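Local coordinates for cellulase (Uncultured bacterium, PDB 3WX5), which probably hydrolyses internal beta-1,4-glucosidic bonds of cellulose, as an endoglucanase of glycoside hydrolase family 12, at residues R117-T131 with W214-E227. Residues are numbered along the deposited sequence; the frame is centred on the assembly and turned at random.
Sequences RWNAAYDLWFSPSLT and WYLHAVETGFELWE
From Arg117 to Ser127 the backbone pairs antiparallel with Tyr215–Glu227, the axes of strands 117-127 and 215-222 approaching to 4.4 Å, and the register slips by one residue near each end. At one slip, a classic beta bulge, Arg117 O accepts from both Trp226 N and Glu227 N. Next to it, the Asn119 side chain grips Glu224 twice, adding to the backbone bond from Asn119 N to Glu224 O: OD1 takes Glu224 N at 2.9 Å from above its carbonyl plane, and ND2 donates to Glu224 OE1 on its anti lone pair, also at 2.9 Å. Its chi1 of 70° sets CG between backbone N and carbonyl carbon, which carries the amide across to Glu224. Replacing it with an alanine would probably leave Glu224 N without its side-chain acceptor and the Glu224 carboxylate, with no ND2 to hold OE1, freer to turn. Farther along, a water joins Asp123 OD2, Glu220 OE1 and Trp125 NE1, its oxygen in the indole plane, 3.0 Å from Trp125 NE1; Glu220 OE2 is held by His84. Tyr122, Leu124 and Phe126 turn to the opposite face, where Tyr122 meets Trp108 and Phe237 of the second sheet. There Thr221 CB lies over the Tyr122 ring, 3.9 Å from its centroid, and Leu216 CD1 sits over one Phe126 face, toward the rim. One greasy face and one polar, tryptophan-bearing face fit the family 12 beta-jelly-roll sandwich, in which Glu220, by family resemblance, probably belongs to the active-site cleft.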
# COMPACT_ATOMS: atom_id res chain seq x y z
N ARG A 117 -6.63 -7.97 13.95
CA ARG A 117 -6.44 -8.72 12.73
C ARG A 117 -6.14 -7.71 11.64
O ARG A 117 -6.96 -6.82 11.38
CB ARG A 117 -7.72 -9.51 12.40
CG ARG A 117 -8.11 -10.47 13.54
CD ARG A 117 -9.27 -11.39 13.12
NE ARG A 117 -8.77 -12.37 12.15
CZ ARG A 117 -9.27 -12.57 10.93
NH1 ARG A 117 -10.34 -11.87 10.53
NH2 ARG A 117 -8.70 -13.45 10.12
N TRP A 118 -4.92 -7.76 11.10
CA TRP A 118 -4.38 -6.68 10.27
C TRP A 118 -3.19 -7.21 9.48
O TRP A 118 -2.69 -8.32 9.74
CB TRP A 118 -3.92 -5.47 11.12
CG TRP A 118 -2.97 -5.88 12.25
CD1 TRP A 118 -3.32 -6.13 13.56
CD2 TRP A 118 -1.55 -6.09 12.16
NE1 TRP A 118 -2.20 -6.51 14.27
CE2 TRP A 118 -1.11 -6.51 13.44
CE3 TRP A 118 -0.60 -5.94 11.14
CZ2 TRP A 118 0.22 -6.84 13.70
CZ3 TRP A 118 0.75 -6.26 11.41
CH2 TRP A 118 1.14 -6.70 12.69
N ASN A 119 -2.79 -6.46 8.46
CA ASN A 119 -1.52 -6.72 7.79
C ASN A 119 -0.77 -5.41 7.63
O ASN A 119 -1.34 -4.34 7.93
CB ASN A 119 -1.74 -7.40 6.43
CG ASN A 119 -2.39 -6.47 5.39
OD1 ASN A 119 -2.20 -5.25 5.40
ND2 ASN A 119 -3.02 -7.09 4.38
N ALA A 120 0.52 -5.50 7.32
CA ALA A 120 1.31 -4.32 6.95
C ALA A 120 1.79 -4.58 5.54
O ALA A 120 2.40 -5.62 5.29
CB ALA A 120 2.53 -4.17 7.91
N ALA A 121 1.42 -3.72 4.59
CA ALA A 121 1.46 -4.10 3.19
C ALA A 121 1.57 -2.89 2.27
O ALA A 121 0.89 -1.88 2.49
CB ALA A 121 0.25 -4.95 2.81
N TYR A 122 2.41 -3.00 1.25
CA TYR A 122 2.39 -2.04 0.13
C TYR A 122 1.12 -2.32 -0.69
O TYR A 122 0.63 -3.45 -0.72
CB TYR A 122 3.62 -2.28 -0.74
CG TYR A 122 4.87 -1.62 -0.22
CD1 TYR A 122 5.65 -2.22 0.77
CD2 TYR A 122 5.23 -0.36 -0.66
CE1 TYR A 122 6.80 -1.60 1.24
CE2 TYR A 122 6.38 0.25 -0.21
CZ TYR A 122 7.14 -0.35 0.76
OH TYR A 122 8.29 0.25 1.22
N ASP A 123 0.67 -1.31 -1.43
CA ASP A 123 -0.50 -1.42 -2.30
C ASP A 123 -0.18 -0.51 -3.49
O ASP A 123 0.04 0.68 -3.29
CB ASP A 123 -1.74 -0.88 -1.52
CG ASP A 123 -3.05 -1.41 -2.08
OD1 ASP A 123 -2.98 -2.39 -2.82
OD2 ASP A 123 -4.15 -0.89 -1.74
N LEU A 124 0.04 -1.10 -4.67
CA LEU A 124 0.33 -0.29 -5.86
C LEU A 124 -0.82 -0.43 -6.84
O LEU A 124 -1.32 -1.54 -7.08
CB LEU A 124 1.62 -0.80 -6.54
CG LEU A 124 2.97 -0.41 -5.92
CD1 LEU A 124 3.14 -1.03 -4.55
CD2 LEU A 124 4.11 -0.87 -6.84
N TRP A 125 -1.14 0.67 -7.54
CA TRP A 125 -2.37 0.71 -8.33
C TRP A 125 -1.97 1.01 -9.78
O TRP A 125 -1.17 1.91 -10.04
CB TRP A 125 -3.33 1.80 -7.81
CG TRP A 125 -4.09 1.40 -6.58
CD1 TRP A 125 -3.89 1.86 -5.30
CD2 TRP A 125 -5.15 0.44 -6.50
NE1 TRP A 125 -4.79 1.26 -4.45
CE2 TRP A 125 -5.53 0.34 -5.14
CE3 TRP A 125 -5.83 -0.33 -7.45
CZ2 TRP A 125 -6.61 -0.45 -4.72
CZ3 TRP A 125 -6.87 -1.17 -7.02
CH2 TRP A 125 -7.19 -1.28 -5.65
N PHE A 126 -2.57 0.26 -10.70
CA PHE A 126 -2.29 0.36 -12.14
C PHE A 126 -3.59 0.46 -12.94
O PHE A 126 -4.60 -0.15 -12.59
CB PHE A 126 -1.56 -0.89 -12.62
CG PHE A 126 -0.32 -1.22 -11.82
CD1 PHE A 126 -0.42 -1.86 -10.59
CD2 PHE A 126 0.94 -0.98 -12.35
CE1 PHE A 126 0.74 -2.12 -9.84
CE2 PHE A 126 2.09 -1.34 -11.65
CZ PHE A 126 1.98 -1.95 -10.41
N SER A 127 -3.53 1.12 -14.10
CA SER A 127 -4.63 0.95 -15.03
C SER A 127 -4.28 1.48 -16.41
O SER A 127 -3.26 2.17 -16.56
CB SER A 127 -5.87 1.68 -14.52
OG SER A 127 -5.88 3.00 -15.03
N PRO A 128 -5.08 1.13 -17.42
CA PRO A 128 -4.68 1.53 -18.75
C PRO A 128 -4.90 3.02 -18.95
O PRO A 128 -4.43 3.57 -19.95
CB PRO A 128 -5.60 0.71 -19.67
CG PRO A 128 -6.77 0.37 -18.85
CD PRO A 128 -6.20 0.17 -17.45
N SER A 129 -5.61 3.65 -18.03
CA SER A 129 -5.91 5.09 -18.14
C SER A 129 -4.88 6.03 -17.48
O SER A 129 -4.18 5.65 -16.53
CB SER A 129 -7.33 5.37 -17.63
OG SER A 129 -7.56 6.75 -17.50
N LEU A 130 -4.73 7.22 -18.07
CA LEU A 130 -3.87 8.26 -17.52
C LEU A 130 -4.48 8.95 -16.31
O LEU A 130 -3.78 9.66 -15.60
CB LEU A 130 -3.56 9.30 -18.62
CG LEU A 130 -2.38 8.99 -19.55
CD1 LEU A 130 -2.40 9.93 -20.76
CD2 LEU A 130 -1.06 9.12 -18.80
N THR A 131 -5.78 8.77 -16.08
CA THR A 131 -6.41 9.34 -14.91
C THR A 131 -6.96 8.27 -13.96
O THR A 131 -7.31 7.18 -14.38
CB THR A 131 -7.52 10.33 -15.29
OG1 THR A 131 -8.56 9.64 -16.00
CG2 THR A 131 -6.97 11.46 -16.18
N TRP A 214 -0.04 -0.70 -19.16
CA TRP A 214 -0.81 -0.02 -18.11
C TRP A 214 0.10 0.97 -17.38
O TRP A 214 1.31 0.79 -17.36
CB TRP A 214 -1.39 -1.04 -17.12
CG TRP A 214 -2.51 -1.87 -17.70
CD1 TRP A 214 -3.13 -1.69 -18.92
CD2 TRP A 214 -3.09 -3.05 -17.12
NE1 TRP A 214 -4.08 -2.68 -19.10
CE2 TRP A 214 -4.07 -3.52 -18.02
CE3 TRP A 214 -2.88 -3.74 -15.92
CZ2 TRP A 214 -4.85 -4.66 -17.76
CZ3 TRP A 214 -3.65 -4.85 -15.65
CH2 TRP A 214 -4.64 -5.29 -16.55
N TYR A 215 -0.49 2.02 -16.81
CA TYR A 215 0.24 2.98 -15.99
C TYR A 215 0.25 2.55 -14.53
O TYR A 215 -0.80 2.20 -14.01
CB TYR A 215 -0.47 4.32 -16.06
CG TYR A 215 -0.37 4.89 -17.43
CD1 TYR A 215 0.79 5.58 -17.84
CD2 TYR A 215 -1.36 4.64 -18.37
CE1 TYR A 215 0.91 6.07 -19.13
CE2 TYR A 215 -1.24 5.12 -19.67
CZ TYR A 215 -0.10 5.83 -20.04
OH TYR A 215 0.02 6.29 -21.32
N LEU A 216 1.40 2.70 -13.88
CA LEU A 216 1.49 2.78 -12.42
C LEU A 216 1.01 4.15 -11.97
O LEU A 216 1.55 5.17 -12.42
CB LEU A 216 2.93 2.55 -11.98
CG LEU A 216 3.23 2.76 -10.49
CD1 LEU A 216 2.37 1.81 -9.62
CD2 LEU A 216 4.75 2.56 -10.23
N HIS A 217 -0.02 4.18 -11.12
CA HIS A 217 -0.56 5.46 -10.63
C HIS A 217 -0.06 5.86 -9.26
O HIS A 217 0.10 7.05 -8.97
CB HIS A 217 -2.09 5.40 -10.59
CG HIS A 217 -2.70 5.43 -11.95
ND1 HIS A 217 -2.87 6.61 -12.65
CD2 HIS A 217 -3.05 4.43 -12.80
CE1 HIS A 217 -3.43 6.34 -13.82
NE2 HIS A 217 -3.53 5.03 -13.94
N ALA A 218 0.13 4.87 -8.38
CA ALA A 218 0.37 5.17 -6.98
C ALA A 218 1.16 4.08 -6.34
O ALA A 218 0.88 2.91 -6.57
CB ALA A 218 -0.98 5.32 -6.23
N VAL A 219 2.10 4.46 -5.46
CA VAL A 219 2.82 3.50 -4.64
C VAL A 219 2.48 3.86 -3.19
O VAL A 219 2.88 4.96 -2.72
CB VAL A 219 4.35 3.64 -4.85
CG1 VAL A 219 5.13 2.65 -3.95
CG2 VAL A 219 4.69 3.38 -6.33
N GLU A 220 1.83 2.94 -2.49
CA GLU A 220 1.33 3.21 -1.14
C GLU A 220 1.85 2.15 -0.20
O GLU A 220 2.13 1.03 -0.62
CB GLU A 220 -0.21 3.21 -1.10
CG GLU A 220 -0.87 3.62 -2.42
CD GLU A 220 -2.37 3.94 -2.29
OE1 GLU A 220 -3.01 3.58 -1.28
OE2 GLU A 220 -2.90 4.64 -3.19
N THR A 221 1.92 2.46 1.09
CA THR A 221 2.01 1.38 2.06
C THR A 221 1.25 1.76 3.32
O THR A 221 0.93 2.94 3.52
CB THR A 221 3.47 1.05 2.39
OG1 THR A 221 3.52 -0.20 3.09
CG2 THR A 221 4.10 2.18 3.26
N GLY A 222 0.88 0.77 4.12
CA GLY A 222 0.01 1.03 5.28
C GLY A 222 -0.43 -0.28 5.87
O GLY A 222 0.24 -1.30 5.68
N PHE A 223 -1.61 -0.29 6.51
CA PHE A 223 -2.06 -1.48 7.24
C PHE A 223 -3.48 -1.74 6.79
O PHE A 223 -4.35 -0.89 6.97
CB PHE A 223 -2.05 -1.20 8.75
CG PHE A 223 -0.70 -0.74 9.27
CD1 PHE A 223 0.30 -1.68 9.52
CD2 PHE A 223 -0.41 0.62 9.42
CE1 PHE A 223 1.56 -1.28 9.98
CE2 PHE A 223 0.87 1.04 9.86
CZ PHE A 223 1.84 0.08 10.15
N GLU A 224 -3.76 -2.93 6.25
CA GLU A 224 -5.16 -3.28 6.10
C GLU A 224 -5.69 -3.73 7.45
O GLU A 224 -5.12 -4.64 8.08
CB GLU A 224 -5.38 -4.36 5.03
CG GLU A 224 -4.98 -3.92 3.61
CD GLU A 224 -5.46 -4.90 2.55
OE1 GLU A 224 -5.01 -6.07 2.54
OE2 GLU A 224 -6.34 -4.52 1.75
N LEU A 225 -6.80 -3.16 7.88
CA LEU A 225 -7.34 -3.48 9.20
C LEU A 225 -8.66 -4.24 9.04
O LEU A 225 -9.57 -3.77 8.37
CB LEU A 225 -7.57 -2.20 9.99
CG LEU A 225 -6.31 -1.35 10.16
CD1 LEU A 225 -6.64 -0.10 10.95
CD2 LEU A 225 -5.17 -2.17 10.81
N TRP A 226 -8.75 -5.45 9.62
CA TRP A 226 -10.03 -6.13 9.73
C TRP A 226 -10.62 -5.93 11.14
O TRP A 226 -11.83 -5.79 11.30
CB TRP A 226 -9.88 -7.62 9.47
CG TRP A 226 -9.60 -8.01 8.02
CD1 TRP A 226 -10.49 -8.57 7.13
CD2 TRP A 226 -8.32 -8.05 7.38
NE1 TRP A 226 -9.84 -8.91 5.96
CE2 TRP A 226 -8.50 -8.62 6.10
CE3 TRP A 226 -7.04 -7.60 7.75
CZ2 TRP A 226 -7.46 -8.75 5.19
CZ3 TRP A 226 -6.00 -7.76 6.83
CH2 TRP A 226 -6.22 -8.36 5.58
N GLU A 227 -9.75 -5.96 12.16
CA GLU A 227 -10.21 -5.92 13.55
C GLU A 227 -9.15 -5.15 14.33
O GLU A 227 -7.97 -5.49 14.26
CB GLU A 227 -10.33 -7.34 14.09
CG GLU A 227 -11.33 -7.56 15.21
CD GLU A 227 -11.67 -9.05 15.31
OE1 GLU A 227 -10.76 -9.81 15.67
OE2 GLU A 227 -12.74 -9.50 14.81
O HOH W 1 -12.27 -10.18 11.71
O HOH W 2 -4.97 1.72 -1.46